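Long-range contact in putative type VI secretion protein (Escherichia coli, PDB 6SK0), which probably forms the trimeric puncturing spike at the tip of the type VI secretion system and carries a phospholipase effector: residues Met577-Arg582 and Leu627-Asp632. Residues are numbered along the deposited sequence; the frame is centred on the assembly and turned at random.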
loop_
_atom_site.group_PDB
_atom_site.type_symbol
_atom_site.label_atom_id
_atom_site.label_comp_id
_atom_site.label_asym_id
_atom_site.label_seq_id
_atom_site.Cartn_x
_atom_site.Cartn_y
_atom_site.Cartn_z
ATOM N N MET A 577 -15.937 6.765 16.892
ATOM C CA MET A 577 -15.041 5.959 16.075
ATOM C C MET A 577 -14.218 5.018 16.940
ATOM O O MET A 577 -13.018 4.837 16.721
ATOM C CB MET A 577 -14.133 6.848 15.228
ATOM C CG MET A 577 -13.414 7.918 16.024
ATOM S SD MET A 577 -12.071 8.687 15.114
ATOM C CE MET A 577 -12.979 9.744 13.997
ATOM N N ASP A 578 -14.861 4.393 17.925
ATOM C CA ASP A 578 -14.134 3.579 18.893
ATOM C C ASP A 578 -13.413 2.413 18.232
ATOM O O ASP A 578 -12.248 2.147 18.537
ATOM C CB ASP A 578 -15.090 3.083 19.974
ATOM C CG ASP A 578 -15.443 4.160 20.969
ATOM O OD1 ASP A 578 -15.608 5.330 20.564
ATOM O OD2 ASP A 578 -15.587 3.836 22.164
ATOM N N GLU A 579 -14.076 1.712 17.315
ATOM C CA GLU A 579 -13.421 0.591 16.655
ATOM C C GLU A 579 -12.321 1.070 15.716
ATOM O O GLU A 579 -11.244 0.467 15.651
ATOM C CB GLU A 579 -14.449 -0.255 15.911
ATOM C CG GLU A 579 -13.889 -1.543 15.328
ATOM C CD GLU A 579 -12.900 -2.252 16.247
ATOM O OE1 GLU A 579 -13.231 -2.491 17.426
ATOM O OE2 GLU A 579 -11.792 -2.579 15.783
ATOM N N ALA A 580 -12.563 2.164 14.997
ATOM C CA ALA A 580 -11.519 2.735 14.158
ATOM C C ALA A 580 -10.332 3.194 14.997
ATOM O O ALA A 580 -9.177 3.037 14.591
ATOM C CB ALA A 580 -12.080 3.891 13.335
ATOM N N ILE A 581 -10.600 3.752 16.175
ATOM C CA ILE A 581 -9.519 4.187 17.048
ATOM C C ILE A 581 -8.741 2.988 17.569
ATOM O O ILE A 581 -7.513 3.029 17.671
ATOM C CB ILE A 581 -10.069 5.053 18.194
ATOM C CG1 ILE A 581 -10.390 6.457 17.687
ATOM C CG2 ILE A 581 -9.076 5.129 19.336
ATOM C CD1 ILE A 581 -11.141 7.289 18.680
ATOM N N ARG A 582 -9.439 1.907 17.910
ATOM C CA ARG A 582 -8.752 0.685 18.300
ATOM C C ARG A 582 -7.841 0.197 17.185
ATOM O O ARG A 582 -6.709 -0.219 17.441
ATOM C CB ARG A 582 -9.759 -0.394 18.679
ATOM C CG ARG A 582 -10.236 -0.312 20.108
ATOM C CD ARG A 582 -11.083 -1.511 20.485
ATOM N NE ARG A 582 -12.385 -1.489 19.826
ATOM C CZ ARG A 582 -13.417 -0.760 20.233
ATOM N NH1 ARG A 582 -13.304 0.017 21.301
ATOM N NH2 ARG A 582 -14.560 -0.803 19.569
ATOM N N LEU A 627 -10.385 9.326 7.665
ATOM C CA LEU A 627 -10.381 8.031 8.317
ATOM C C LEU A 627 -11.403 7.152 7.617
ATOM O O LEU A 627 -12.602 7.439 7.645
ATOM C CB LEU A 627 -10.682 8.171 9.804
ATOM C CG LEU A 627 -10.669 6.889 10.624
ATOM C CD1 LEU A 627 -9.359 6.143 10.450
ATOM C CD2 LEU A 627 -10.912 7.231 12.072
ATOM N N LEU A 628 -10.920 6.105 6.971
ATOM C CA LEU A 628 -11.757 5.086 6.369
ATOM C C LEU A 628 -11.656 3.841 7.229
ATOM O O LEU A 628 -10.564 3.295 7.414
ATOM C CB LEU A 628 -11.329 4.788 4.937
ATOM C CG LEU A 628 -11.051 5.984 4.030
ATOM C CD1 LEU A 628 -10.688 5.491 2.651
ATOM C CD2 LEU A 628 -12.241 6.896 3.962
ATOM N N HIS A 629 -12.780 3.410 7.769
ATOM C CA HIS A 629 -12.795 2.223 8.599
ATOM C C HIS A 629 -13.993 1.365 8.248
ATOM O O HIS A 629 -15.104 1.873 8.098
ATOM C CB HIS A 629 -12.829 2.566 10.082
ATOM C CG HIS A 629 -12.967 1.363 10.947
ATOM N ND1 HIS A 629 -14.165 0.982 11.501
ATOM C CD2 HIS A 629 -12.070 0.416 11.301
ATOM C CE1 HIS A 629 -13.995 -0.134 12.183
ATOM N NE2 HIS A 629 -12.732 -0.496 12.080
ATOM N N ALA A 630 -13.758 0.067 8.119
ATOM C CA ALA A 630 -14.817 -0.883 7.947
ATOM C C ALA A 630 -14.458 -2.052 8.849
ATOM O O ALA A 630 -13.291 -2.459 8.892
ATOM C CB ALA A 630 -14.991 -1.342 6.500
ATOM N N PRO A 631 -15.410 -2.590 9.600
ATOM C CA PRO A 631 -15.095 -3.755 10.436
ATOM C C PRO A 631 -14.771 -5.005 9.638
ATOM O O PRO A 631 -14.030 -5.858 10.129
ATOM C CB PRO A 631 -16.364 -3.928 11.279
ATOM C CG PRO A 631 -17.417 -3.219 10.534
ATOM C CD PRO A 631 -16.767 -2.085 9.838
ATOM N N ASP A 632 -15.272 -5.136 8.414
ATOM C CA ASP A 632 -15.111 -6.370 7.660
ATOM C C ASP A 632 -14.248 -6.198 6.415
ATOM O O ASP A 632 -14.385 -6.951 5.454
ATOM C CB ASP A 632 -16.476 -6.947 7.307
ATOM C CG ASP A 632 -17.008 -7.843 8.403
ATOM O OD1 ASP A 632 -16.190 -8.424 9.140
ATOM O OD2 ASP A 632 -18.232 -7.954 8.561
#
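With chi1 at 175°, His629 swings its imidazole out from strand 626-629 until one ring face lies against the first turn of helix 578-600, and Leu627, whose CG is likewise anti to its backbone N, sends CD2 to the same turn. Ala580 receives both. Its methyl is small enough to let strand and helix come close: CB lies 4.0 Å from the centroid of the His629 ring in an off-centre CH-pi contact, while Ala580 CA lies over the same face, closer to the ring centre than the methyl. That CB also touches Leu627 CD2 at 3.8 Å. Beyond it, the flexible thioether of Met577, the N-cap residue, brings SD to 3.6 Å from Leu627 CD2, and Phe561 of strand 559-563 packs on both side chains. Glu579 passes its methylenes beside the CE1-NE2 rim, above the ring plane, CG 3.4 Å from His629 CE1, then bends at chi2 so that its carboxylate turns to Arg582. NE and NH2 of that arginine both grip Glu579 OE1, with NE at 2.7 Å, and so help to fix the bend. No hydrogen bond links 577-582 with 627-632; the buried imidazole instead bonds through ND1 to Asp565, which helps to hold its rotation and may favour the protonated form. Strand 626-629 pairs in parallel with strand 559-563 and with a strand of the second subunit, so the first turn of the helix, at 99° to the strand segment, packs over a sheet that runs on into the neighbouring chain, as befits the intertwined trimeric beta-helix of a VgrG spike.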